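Local coordinates for protein vanadium-dependent haloperoxidase (Zobellia galactanivorans, PDB 4CIT) that probably uses a bound vanadate cofactor to oxidise iodide with hydrogen peroxide, as a bacterial vanadium-dependent iodoperoxidase, at residues F66-V71 / N168-A173; N92-I97 / G164-K169; L119-R122 / S126-R129; A322-S327 / R437-F442. All blocks are in the same frame, centred on the assembly; numbering follows the deposited sequence. Where two conformers were deposited one is given.

Interaction 1 of 4, residues F66-V71 / N168-A173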
loop_
_atom_site.group_PDB
_atom_site.type_symbol
_atom_site.label_atom_id
_atom_site.label_comp_id
_atom_site.label_asym_id
_atom_site.label_seq_id
_atom_site.Cartn_x
_atom_site.Cartn_y
_atom_site.Cartn_z
ATOM N N PHE A 66 -1.538 6.322 -3.184
ATOM C CA PHE A 66 -0.455 5.833 -4.026
ATOM C C PHE A 66 -0.923 5.419 -5.415
ATOM O O PHE A 66 -0.234 5.700 -6.369
ATOM C CB PHE A 66 0.251 4.635 -3.376
ATOM C CG PHE A 66 1.116 5.021 -2.232
ATOM C CD1 PHE A 66 2.116 5.934 -2.387
ATOM C CD2 PHE A 66 0.972 4.388 -1.020
ATOM C CE1 PHE A 66 2.926 6.261 -1.321
ATOM C CE2 PHE A 66 1.733 4.735 0.071
ATOM C CZ PHE A 66 2.723 5.685 -0.082
ATOM N N ALA A 67 -2.095 4.802 -5.538
ATOM C CA ALA A 67 -2.488 4.209 -6.795
ATOM C C ALA A 67 -2.875 5.132 -7.927
ATOM O O ALA A 67 -2.364 4.987 -9.034
ATOM C CB ALA A 67 -3.627 3.230 -6.596
ATOM N N TYR A 68 -3.764 6.084 -7.658
ATOM C CA TYR A 68 -4.269 6.937 -8.691
ATOM C C TYR A 68 -3.182 7.796 -9.409
ATOM O O TYR A 68 -3.192 7.901 -10.635
ATOM C CB TYR A 68 -5.390 7.844 -8.218
ATOM C CG TYR A 68 -6.700 7.097 -8.131
ATOM C CD1 TYR A 68 -7.406 6.708 -9.299
ATOM C CD2 TYR A 68 -7.251 6.834 -6.922
ATOM C CE1 TYR A 68 -8.647 6.049 -9.220
ATOM C CE2 TYR A 68 -8.465 6.130 -6.809
ATOM C CZ TYR A 68 -9.172 5.765 -7.948
ATOM O OH TYR A 68 -10.365 5.139 -7.830
ATOM N N PRO A 69 -2.278 8.421 -8.673
ATOM C CA PRO A 69 -1.267 9.201 -9.353
ATOM C C PRO A 69 -0.319 8.336 -10.212
ATOM O O PRO A 69 0.090 8.751 -11.294
ATOM C CB PRO A 69 -0.534 9.860 -8.213
ATOM C CG PRO A 69 -1.559 9.941 -7.093
ATOM C CD PRO A 69 -2.171 8.586 -7.190
ATOM N N ASN A 70 0.010 7.130 -9.769
ATOM C CA ASN A 70 0.746 6.239 -10.631
ATOM C C ASN A 70 0.006 5.865 -11.865
ATOM O O ASN A 70 0.615 5.823 -12.971
ATOM C CB ASN A 70 1.201 4.983 -9.860
ATOM C CG ASN A 70 2.265 5.303 -8.860
ATOM O OD1 ASN A 70 3.171 6.167 -9.115
ATOM N ND2 ASN A 70 2.321 4.496 -7.796
ATOM N N VAL A 71 -1.307 5.577 -11.794
ATOM C CA VAL A 71 -2.066 5.230 -12.987
ATOM C C VAL A 71 -2.001 6.361 -13.982
ATOM O O VAL A 71 -1.848 6.098 -15.207
ATOM C CB VAL A 71 -3.546 4.811 -12.640
ATOM C CG1 VAL A 71 -4.436 4.687 -13.843
ATOM C CG2 VAL A 71 -3.532 3.511 -11.864
ATOM N N ASN A 168 -12.842 10.373 -8.867
ATOM C CA ASN A 168 -13.938 10.944 -8.143
ATOM C C ASN A 168 -15.276 10.203 -8.273
ATOM O O ASN A 168 -16.268 10.654 -7.682
ATOM C CB ASN A 168 -14.167 12.426 -8.497
ATOM C CG ASN A 168 -13.067 13.347 -7.920
ATOM O OD1 ASN A 168 -12.422 13.082 -6.935
ATOM N ND2 ASN A 168 -12.853 14.424 -8.584
ATOM N N LYS A 169 -15.321 9.106 -9.030
ATOM C CA LYS A 169 -16.475 8.272 -9.126
ATOM C C LYS A 169 -16.305 6.916 -8.370
ATOM O O LYS A 169 -17.073 6.018 -8.575
ATOM C CB LYS A 169 -16.748 8.000 -10.598
ATOM C CG LYS A 169 -17.239 9.239 -11.363
ATOM C CD LYS A 169 -17.357 8.855 -12.823
ATOM C CE LYS A 169 -17.552 10.029 -13.781
ATOM N NZ LYS A 169 -18.781 10.771 -13.334
ATOM N N ASP A 170 -15.314 6.821 -7.504
ATOM C CA ASP A 170 -14.961 5.554 -6.868
ATOM C C ASP A 170 -15.632 5.319 -5.492
ATOM O O ASP A 170 -15.339 4.365 -4.797
ATOM C CB ASP A 170 -13.451 5.422 -6.725
ATOM C CG ASP A 170 -12.857 6.199 -5.568
ATOM O OD1 ASP A 170 -13.471 7.101 -4.977
ATOM O OD2 ASP A 170 -11.658 5.908 -5.295
ATOM N N ASN A 171 -16.549 6.174 -5.116
ATOM C CA ASN A 171 -17.292 6.040 -3.849
ATOM C C ASN A 171 -16.624 6.475 -2.601
ATOM O O ASN A 171 -17.229 6.466 -1.501
ATOM C CB ASN A 171 -17.922 4.657 -3.663
ATOM C CG ASN A 171 -19.302 4.729 -2.964
ATOM O OD1 ASN A 171 -20.125 5.607 -3.256
ATOM N ND2 ASN A 171 -19.607 3.734 -2.183
ATOM N N TYR A 172 -15.377 6.939 -2.703
ATOM C CA TYR A 172 -14.676 7.403 -1.499
ATOM C C TYR A 172 -15.437 8.598 -0.913
ATOM O O TYR A 172 -15.632 8.713 0.284
ATOM C CB TYR A 172 -13.280 7.858 -1.845
ATOM C CG TYR A 172 -12.500 8.462 -0.742
ATOM C CD1 TYR A 172 -11.939 7.645 0.226
ATOM C CD2 TYR A 172 -12.273 9.833 -0.664
ATOM C CE1 TYR A 172 -11.214 8.156 1.269
ATOM C CE2 TYR A 172 -11.501 10.384 0.385
ATOM C CZ TYR A 172 -11.029 9.531 1.378
ATOM O OH TYR A 172 -10.295 9.965 2.438
ATOM N N ALA A 173 -15.837 9.519 -1.773
ATOM C CA ALA A 173 -16.430 10.784 -1.207
ATOM C C ALA A 173 -17.690 10.395 -0.430
ATOM O O ALA A 173 -17.948 10.970 0.593
ATOM C CB ALA A 173 -16.822 11.769 -2.278
#
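Tyr68 reaches from helix 59-80 to Asp170, a residue that also forms an Asx turn, so one carboxylate ties a long helix to the connection between helix 146-167 and helix 172-175. The tyrosine OH donates to Asp170 OD2 at 2.9 Å. It meets that oxygen on its anti side, 33° out of the carboxylate plane, and OD2 in turn lies at the edge of the phenol ring, 3.5 Å from Tyr68 CE2. Ring and carboxylate planes are turned 64° from each other, while Asp170 CB comes alongside the hydroxyl, 3.3 Å from Tyr68 OH. Both side chains are buried. OD2 is gripped a second time by Arg64 NE in a salt bridge, which would probably favour the ionised carboxylate. Arg210 adds a weak hydrogen bond to Tyr68 OH and pairs through its backbone with Asp170. The Tyr68 ring is held further out by Trp166, which it meets edge-to-face, and by Phe212. On the helix side, Pro69 follows directly: its N has no hydrogen to give, and helix 59-80 kinks there, although Val71 N still bonds Ala67 O at 3.0 Å. On the loop side, Asp170 CG sits between the backbone N and the carbonyl carbon (chi1 79°), which swings the carboxylate between the tyrosine and the chain ahead, with OD2 on the first side and OD1 on the second. There Tyr172 N donates to Asp170 OD1 at 3.0 Å, approaching from above the carboxylate plane.

Interaction 2 of 4, residues N92-I97 / G164-K169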
loop_
_atom_site.group_PDB
_atom_site.type_symbol
_atom_site.label_atom_id
_atom_site.label_comp_id
_atom_site.label_asym_id
_atom_site.label_seq_id
_atom_site.Cartn_x
_atom_site.Cartn_y
_atom_site.Cartn_z
ATOM N N ASN A 92 -11.361 -1.005 -13.625
ATOM C CA ASN A 92 -12.795 -0.704 -13.626
ATOM C C ASN A 92 -13.169 0.743 -13.875
ATOM O O ASN A 92 -12.765 1.589 -13.130
ATOM C CB ASN A 92 -13.373 -1.171 -12.253
ATOM C CG ASN A 92 -13.269 -2.740 -12.081
ATOM O OD1 ASN A 92 -13.395 -3.502 -13.076
ATOM N ND2 ASN A 92 -13.128 -3.193 -10.861
ATOM N N GLY A 93 -13.918 1.009 -14.943
ATOM C CA GLY A 93 -14.381 2.365 -15.275
ATOM C C GLY A 93 -13.374 3.270 -16.076
ATOM O O GLY A 93 -13.713 4.377 -16.350
ATOM N N LEU A 94 -12.166 2.847 -16.290
ATOM C CA LEU A 94 -11.139 3.705 -16.836
ATOM C C LEU A 94 -11.206 3.646 -18.361
ATOM O O LEU A 94 -11.127 2.585 -18.989
ATOM C CB LEU A 94 -9.789 3.223 -16.421
ATOM C CG LEU A 94 -8.628 4.063 -16.992
ATOM C CD1 LEU A 94 -8.728 5.509 -16.581
ATOM C CD2 LEU A 94 -7.302 3.426 -16.585
ATOM N N THR A 95 -11.411 4.836 -18.922
ATOM C CA THR A 95 -11.342 5.071 -20.368
ATOM C C THR A 95 -10.097 5.770 -20.843
ATOM O O THR A 95 -9.244 6.225 -20.064
ATOM C CB THR A 95 -12.552 5.926 -20.863
ATOM O OG1 THR A 95 -12.490 7.222 -20.260
ATOM C CG2 THR A 95 -13.902 5.190 -20.578
ATOM N N ALA A 96 -9.946 5.815 -22.158
ATOM C CA ALA A 96 -8.687 6.361 -22.725
ATOM C C ALA A 96 -8.390 7.812 -22.343
ATOM O O ALA A 96 -9.262 8.728 -22.416
ATOM C CB ALA A 96 -8.631 6.122 -24.220
ATOM N N ILE A 97 -7.131 8.071 -21.979
ATOM C CA ILE A 97 -6.681 9.462 -21.738
ATOM C C ILE A 97 -6.594 10.240 -23.053
ATOM O O ILE A 97 -6.453 9.648 -24.123
ATOM C CB ILE A 97 -5.343 9.596 -21.010
ATOM C CG1 ILE A 97 -4.197 8.883 -21.716
ATOM C CG2 ILE A 97 -5.438 9.079 -19.516
ATOM C CD1 ILE A 97 -2.828 9.397 -21.314
ATOM N N GLY A 164 -8.596 12.318 -12.727
ATOM C CA GLY A 164 -9.363 12.892 -11.582
ATOM C C GLY A 164 -10.887 12.674 -11.667
ATOM O O GLY A 164 -11.528 12.349 -10.686
ATOM N N GLU A 165 -11.453 12.793 -12.859
ATOM C CA GLU A 165 -12.849 12.566 -13.031
ATOM C C GLU A 165 -13.211 11.117 -12.671
ATOM O O GLU A 165 -14.255 10.927 -12.079
ATOM C CB GLU A 165 -13.340 12.855 -14.445
ATOM C CG GLU A 165 -13.342 14.340 -14.699
ATOM C CD GLU A 165 -13.719 14.695 -16.158
ATOM O OE1 GLU A 165 -14.396 13.879 -16.843
ATOM O OE2 GLU A 165 -13.344 15.819 -16.590
ATOM N N TRP A 166 -12.381 10.167 -13.105
ATOM C CA TRP A 166 -12.583 8.740 -12.849
ATOM C C TRP A 166 -12.389 8.465 -11.348
ATOM O O TRP A 166 -13.232 7.721 -10.762
ATOM C CB TRP A 166 -11.571 7.955 -13.659
ATOM C CG TRP A 166 -11.437 6.519 -13.328
ATOM C CD1 TRP A 166 -12.371 5.539 -13.471
ATOM C CD2 TRP A 166 -10.224 5.902 -13.018
ATOM N NE1 TRP A 166 -11.824 4.340 -13.174
ATOM C CE2 TRP A 166 -10.492 4.518 -12.886
ATOM C CE3 TRP A 166 -8.920 6.404 -12.821
ATOM C CZ2 TRP A 166 -9.534 3.608 -12.584
ATOM C CZ3 TRP A 166 -7.940 5.475 -12.489
ATOM C CH2 TRP A 166 -8.262 4.065 -12.455
ATOM N N MET A 167 -11.347 9.039 -10.733
ATOM C CA MET A 167 -11.066 8.767 -9.296
ATOM C C MET A 167 -12.218 9.286 -8.430
ATOM O O MET A 167 -12.590 8.705 -7.396
ATOM C CB MET A 167 -9.772 9.545 -8.969
ATOM C CG MET A 167 -9.352 9.822 -7.576
ATOM S SD MET A 167 -7.727 10.757 -7.730
ATOM C CE MET A 167 -8.289 12.474 -7.514
ATOM N N ASN A 168 -12.842 10.373 -8.867
ATOM C CA ASN A 168 -13.938 10.944 -8.143
ATOM C C ASN A 168 -15.276 10.203 -8.273
ATOM O O ASN A 168 -16.268 10.654 -7.682
ATOM C CB ASN A 168 -14.167 12.426 -8.497
ATOM C CG ASN A 168 -13.067 13.347 -7.920
ATOM O OD1 ASN A 168 -12.422 13.082 -6.935
ATOM N ND2 ASN A 168 -12.853 14.424 -8.584
ATOM N N LYS A 169 -15.321 9.106 -9.030
ATOM C CA LYS A 169 -16.475 8.272 -9.126
ATOM C C LYS A 169 -16.305 6.916 -8.370
ATOM O O LYS A 169 -17.073 6.018 -8.575
ATOM C CB LYS A 169 -16.748 8.000 -10.598
ATOM C CG LYS A 169 -17.239 9.239 -11.363
ATOM C CD LYS A 169 -17.357 8.855 -12.823
ATOM C CE LYS A 169 -17.552 10.029 -13.781
ATOM N NZ LYS A 169 -18.781 10.771 -13.334
#
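Trp166, at the C-terminal end of helix 146-167, contributes most of the buried surface here, pressing its indole against Leu94 and the backbone of Asn92 and Gly93 in the loop between helices 59-80 and 108-123. With CG anti to the backbone N (chi1 168°), the indole swings out from the helix and presents its N-H to the loop. Trp166 NE1 donates to Asn92 O at 2.9 Å along a nearly straight bond of 165°, and the oxygen lies in the plane of the indole. Leu94 takes one face of the ring. Its CD1 makes a CH-pi contact 3.9 Å from the centroid of the six-membered ring, only 14° off the normal, and its CB adds an apolar contact 3.8 Å from Trp166 CE2. Between these two anchors Gly93 lets the chain pass close to the pyrrole part: Gly93 O comes within 3.4 Å of Trp166 CD1, approaching obliquely. The Asn92 side chain looks elsewhere, its ND2 bonding Pro211 O and Leu214 O, so this residue joins the loop to a second one. Arg210 makes a cation-pi contact with the indole and also bonds Trp166 O, the same carbonyl that accepts from Lys169 N at 3.0 Å where the helix gives way to a turn. The chemistry thus divides by direction: a buried polar N-H is satisfied in the ring plane by a backbone carbonyl, while dispersion with Leu94 acts over the face, and together they help to fix the rotation of the indole.

Interaction 3 of 4, residues L119-R122 / S126-R129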
loop_
_atom_site.group_PDB
_atom_site.type_symbol
_atom_site.label_atom_id
_atom_site.label_comp_id
_atom_site.label_asym_id
_atom_site.label_seq_id
_atom_site.Cartn_x
_atom_site.Cartn_y
_atom_site.Cartn_z
ATOM N N LEU A 119 -2.165 14.927 -8.968
ATOM C CA LEU A 119 -3.126 14.034 -8.310
ATOM C C LEU A 119 -2.740 13.732 -6.880
ATOM O O LEU A 119 -3.626 13.676 -6.015
ATOM C CB LEU A 119 -3.329 12.742 -9.089
ATOM C CG LEU A 119 -3.982 13.055 -10.409
ATOM C CD1 LEU A 119 -4.143 11.793 -11.115
ATOM C CD2 LEU A 119 -5.370 13.643 -10.272
ATOM N N SER A 120 -1.454 13.577 -6.629
ATOM C CA SER A 120 -0.983 13.388 -5.267
ATOM C C SER A 120 -1.454 14.583 -4.354
ATOM O O SER A 120 -1.969 14.373 -3.282
ATOM C CB SER A 120 0.471 13.261 -5.201
ATOM O OG SER A 120 0.909 12.058 -5.779
ATOM N N LYS A 121 -1.298 15.805 -4.848
ATOM C CA LYS A 121 -1.738 17.027 -4.184
ATOM C C LYS A 121 -3.211 16.968 -3.917
ATOM O O LYS A 121 -3.628 17.306 -2.804
ATOM C CB LYS A 121 -1.421 18.241 -5.027
ATOM C CG LYS A 121 -1.682 19.612 -4.450
ATOM C CD LYS A 121 -1.937 20.604 -5.583
ATOM C CE LYS A 121 -3.358 20.424 -6.109
ATOM N NZ LYS A 121 -3.571 21.261 -7.342
ATOM N N ARG A 122 -4.027 16.567 -4.877
ATOM C CA ARG A 122 -5.449 16.469 -4.644
ATOM C C ARG A 122 -5.848 15.465 -3.564
ATOM O O ARG A 122 -6.885 15.679 -2.915
ATOM C CB ARG A 122 -6.192 16.129 -5.903
ATOM C CG ARG A 122 -6.082 17.125 -6.990
ATOM C CD ARG A 122 -7.046 16.784 -8.108
ATOM N NE ARG A 122 -6.624 17.401 -9.346
ATOM C CZ ARG A 122 -7.333 17.285 -10.469
ATOM N NH1 ARG A 122 -8.491 16.589 -10.473
ATOM N NH2 ARG A 122 -6.894 17.864 -11.581
ATOM N N SER A 126 -2.648 18.570 3.282
ATOM C CA SER A 126 -1.635 19.657 3.328
ATOM C C SER A 126 -1.039 19.847 1.898
ATOM O O SER A 126 0.095 19.506 1.649
ATOM C CB SER A 126 -0.565 19.321 4.344
ATOM O OG SER A 126 -1.128 19.145 5.655
ATOM N N GLU A 127 -1.844 20.403 1.010
ATOM C CA GLU A 127 -1.532 20.591 -0.409
ATOM C C GLU A 127 -0.305 21.464 -0.629
ATOM O O GLU A 127 0.515 21.206 -1.502
ATOM C CB GLU A 127 -2.752 21.216 -1.130
ATOM C CG GLU A 127 -3.960 20.303 -1.177
ATOM C CD GLU A 127 -4.933 20.607 -2.309
ATOM O OE1 GLU A 127 -4.673 21.565 -3.044
ATOM O OE2 GLU A 127 -5.946 19.873 -2.497
ATOM N N ASP A 128 -0.110 22.426 0.268
ATOM C CA ASP A 128 1.038 23.309 0.210
ATOM C C ASP A 128 2.380 22.587 0.262
ATOM O O ASP A 128 3.400 23.066 -0.287
ATOM C CB ASP A 128 0.928 24.420 1.265
ATOM C CG ASP A 128 1.070 23.920 2.675
ATOM O OD1 ASP A 128 0.629 22.802 3.024
ATOM O OD2 ASP A 128 1.559 24.727 3.480
ATOM N N ARG A 129 2.393 21.432 0.919
ATOM C CA ARG A 129 3.590 20.632 1.003
ATOM C C ARG A 129 3.903 19.871 -0.253
ATOM O O ARG A 129 5.029 19.546 -0.450
ATOM C CB ARG A 129 3.554 19.680 2.204
ATOM C CG ARG A 129 3.332 20.464 3.510
ATOM C CD ARG A 129 3.303 19.522 4.723
ATOM N NE ARG A 129 3.222 20.274 5.980
ATOM C CZ ARG A 129 3.808 19.890 7.133
ATOM N NH1 ARG A 129 4.468 18.738 7.249
ATOM N NH2 ARG A 129 3.731 20.687 8.183
#
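The chain turns back on itself between helices 108-123 and 128-144, bringing the CA atoms of Lys121 and Glu127 to 5.2 Å from each other; beyond the turn, Arg129 N bonds Ser126 O at 3.1 Å. Lys121 and Glu127 carry the contact across this short link between the two helices. Glu127 lies across the lysine with its methylenes against the first helix: its CG comes within 3.4 Å of Lys121 O and its CB within 3.8 Å of Lys121 CG. Beyond CG the glutamate is extended, and its two oxygens part. OE1 leans on the lysine chain, 3.5 Å from Lys121 CE, whereas OE2 lies by the backbone, 3.5 Å from Lys121 O. The lysine bends at chi3 (78°), which carries its ammonium away from the glutamate, so that Lys121 NZ stays 4.4 Å from Glu127 OE1, beyond salt-bridge range. NZ is instead paired with Glu118 on its own helix. Arg122 also bridges to Glu118, through NE, and its NH2 reaches Asp161 on helix 146-167, linking this corner to a third helix. Pairing between Lys121 and Glu127 is therefore diffuse: methylene carbons of each residue meet oxygens of the other, while the two charged groups probably attract only at longer range. Glu127 OE2 and Lys121 O are both acceptors, with no hydrogen bond between them, and the nearby ammonium may ease their approach at this partly exposed place near the C-terminal end of a helix.

Interaction 4 of 4, residues A322-S327 / R437-F442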
loop_
_atom_site.group_PDB
_atom_site.type_symbol
_atom_site.label_atom_id
_atom_site.label_comp_id
_atom_site.label_asym_id
_atom_site.label_seq_id
_atom_site.Cartn_x
_atom_site.Cartn_y
_atom_site.Cartn_z
ATOM N N ALA A 322 -3.984 -1.607 -3.447
ATOM C CA ALA A 322 -5.231 -0.875 -3.175
ATOM C C ALA A 322 -6.332 -1.949 -3.198
ATOM O O ALA A 322 -7.189 -1.977 -2.248
ATOM C CB ALA A 322 -5.491 0.176 -4.206
ATOM N N ASP A 323 -6.298 -2.902 -4.148
ATOM C CA ASP A 323 -7.310 -3.983 -4.161
ATOM C C ASP A 323 -7.156 -4.950 -2.954
ATOM O O ASP A 323 -8.145 -5.408 -2.367
ATOM C CB ASP A 323 -7.381 -4.698 -5.525
ATOM C CG ASP A 323 -8.202 -3.856 -6.597
ATOM O OD1 ASP A 323 -8.584 -2.621 -6.304
ATOM O OD2 ASP A 323 -8.460 -4.476 -7.671
ATOM N N ALA A 324 -5.927 -5.147 -2.526
ATOM C CA ALA A 324 -5.652 -5.977 -1.342
ATOM C C ALA A 324 -6.281 -5.373 -0.055
ATOM O O ALA A 324 -6.911 -6.088 0.790
ATOM C CB ALA A 324 -4.190 -6.193 -1.186
ATOM N N PHE A 325 -6.202 -4.049 0.113
ATOM C CA PHE A 325 -6.841 -3.391 1.241
ATOM C C PHE A 325 -8.355 -3.563 1.186
ATOM O O PHE A 325 -8.980 -3.681 2.228
ATOM C CB PHE A 325 -6.379 -1.950 1.384
ATOM C CG PHE A 325 -5.137 -1.786 2.176
ATOM C CD1 PHE A 325 -5.198 -1.915 3.549
ATOM C CD2 PHE A 325 -3.939 -1.452 1.562
ATOM C CE1 PHE A 325 -4.041 -1.755 4.285
ATOM C CE2 PHE A 325 -2.804 -1.190 2.323
ATOM C CZ PHE A 325 -2.871 -1.381 3.685
ATOM N N ILE A 326 -8.968 -3.370 0.010
ATOM C CA ILE A 326 -10.406 -3.553 -0.096
ATOM C C ILE A 326 -10.812 -5.000 0.291
ATOM O O ILE A 326 -11.730 -5.200 1.081
ATOM C CB ILE A 326 -10.874 -3.260 -1.512
ATOM C CG1 ILE A 326 -10.662 -1.751 -1.723
ATOM C CG2 ILE A 326 -12.345 -3.654 -1.702
ATOM C CD1 ILE A 326 -10.942 -1.262 -3.138
ATOM N N SER A 327 -10.071 -5.982 -0.258
ATOM C CA SER A 327 -10.317 -7.401 0.049
ATOM C C SER A 327 -10.158 -7.674 1.564
ATOM O O SER A 327 -10.984 -8.381 2.170
ATOM C CB SER A 327 -9.382 -8.256 -0.805
ATOM O OG SER A 327 -9.590 -9.632 -0.572
ATOM N N ARG A 437 -1.710 -13.394 -1.669
ATOM C CA ARG A 437 -1.000 -14.059 -2.753
ATOM C C ARG A 437 -2.013 -14.456 -3.858
ATOM O O ARG A 437 -1.780 -14.207 -5.081
ATOM C CB ARG A 437 -0.129 -15.269 -2.230
ATOM C CG ARG A 437 1.174 -14.859 -1.464
ATOM C CD ARG A 437 1.984 -16.055 -0.823
ATOM N NE ARG A 437 3.193 -15.539 -0.154
ATOM C CZ ARG A 437 3.839 -16.010 0.926
ATOM N NH1 ARG A 437 3.472 -17.113 1.546
ATOM N NH2 ARG A 437 4.881 -15.327 1.400
ATOM N N ASP A 438 -3.194 -14.930 -3.472
ATOM C CA ASP A 438 -4.232 -15.271 -4.444
ATOM C C ASP A 438 -4.690 -14.012 -5.203
ATOM O O ASP A 438 -4.882 -14.065 -6.484
ATOM C CB ASP A 438 -5.392 -16.008 -3.849
ATOM C CG ASP A 438 -5.060 -17.459 -3.403
ATOM O OD1 ASP A 438 -3.967 -17.936 -3.743
ATOM O OD2 ASP A 438 -5.936 -18.056 -2.713
ATOM N N LEU A 439 -4.926 -12.927 -4.476
ATOM C CA LEU A 439 -5.353 -11.672 -5.086
ATOM C C LEU A 439 -4.244 -11.113 -6.030
ATOM O O LEU A 439 -4.524 -10.667 -7.137
ATOM C CB LEU A 439 -5.762 -10.678 -4.003
ATOM C CG LEU A 439 -6.311 -9.325 -4.484
ATOM C CD1 LEU A 439 -7.248 -8.740 -3.408
ATOM C CD2 LEU A 439 -5.161 -8.364 -4.724
ATOM N N GLY A 440 -3.002 -11.158 -5.601
ATOM C CA GLY A 440 -1.907 -10.582 -6.339
ATOM C C GLY A 440 -1.690 -11.416 -7.605
ATOM O O GLY A 440 -1.451 -10.810 -8.673
ATOM N N THR A 441 -1.880 -12.757 -7.519
ATOM C CA THR A 441 -1.852 -13.651 -8.694
ATOM C C THR A 441 -2.902 -13.305 -9.712
ATOM O O THR A 441 -2.636 -13.233 -10.939
ATOM C CB THR A 441 -1.893 -15.147 -8.258
ATOM O OG1 THR A 441 -0.726 -15.361 -7.402
ATOM C CG2 THR A 441 -1.836 -16.119 -9.468
ATOM N N PHE A 442 -4.107 -13.052 -9.235
ATOM C CA PHE A 442 -5.180 -12.653 -10.129
ATOM C C PHE A 442 -4.818 -11.316 -10.854
ATOM O O PHE A 442 -5.060 -11.162 -12.078
ATOM C CB PHE A 442 -6.455 -12.491 -9.298
ATOM C CG PHE A 442 -7.610 -11.837 -10.011
ATOM C CD1 PHE A 442 -8.420 -12.565 -10.931
ATOM C CD2 PHE A 442 -7.902 -10.563 -9.742
ATOM C CE1 PHE A 442 -9.440 -11.941 -11.663
ATOM C CE2 PHE A 442 -8.974 -9.950 -10.375
ATOM C CZ PHE A 442 -9.722 -10.622 -11.326
#
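Leu439 of helix 426-446 enters the surface of helix 307-335 and touches Asp323, Ala324 and Ser327 there, a wholly buried contact. The apolar part rests on its two methyls. CD1 packs tightly on Ser327 CB at 3.4 Å and also approaches Asp323 O, 3.6 Å away; CD2 sits 4.3 Å from Ala324 CB. A trans first torsion in Leu439 (chi1 -177°) carries both methyls to the facing helix. The polar groups turn to other partners. Asp323 uses both carboxylate oxygens on the backbone N-H groups of the loop at Phe212, Val213 and Leu214, while Ser327 OG pairs with Gln435 one turn before Leu439, a polar link between the same two helices. Within helix 426-446, Arg437 O accepts twice, from Thr441 N and from Thr441 OG1, both at 2.8 Å and from opposite faces of the carbonyl plane. As for the backbones, the axes of the two segments pass 10.0 Å apart, running in roughly opposing directions at 138°, and the CA atoms come nearest between Ala324 and Leu439, at 6.8 Å. Both helices belong to the PAP2-type helical bundle shared by vanadium haloperoxidases and PAP2-family (class A bacterial) acid phosphatases; the Ala324 side chain is about 12 Å from a bound vanadate, so the pair forms part of the bundle near that site.

From the N terminus, helix 59-80 supplies the first half of interaction 1, and the loop at 92-97 opens interaction 2. Interaction 3 then closes at once, a tight turn joining helices 108-123 and 128-144. The end of helix 146-167 and the turn after it close interactions 2 and 1, which end on the same stretch and share Asn168 and Lys169; interaction 3 lies within both of their loops. The three also touch: Tyr68 meets Trp166, and Pro69 packs on Leu119 and Ser120. Interaction 4 follows in series, joining helices 307-335 and 426-446 of the vanadate-binding bundle; its centre is about 16 Å from that of interaction 1.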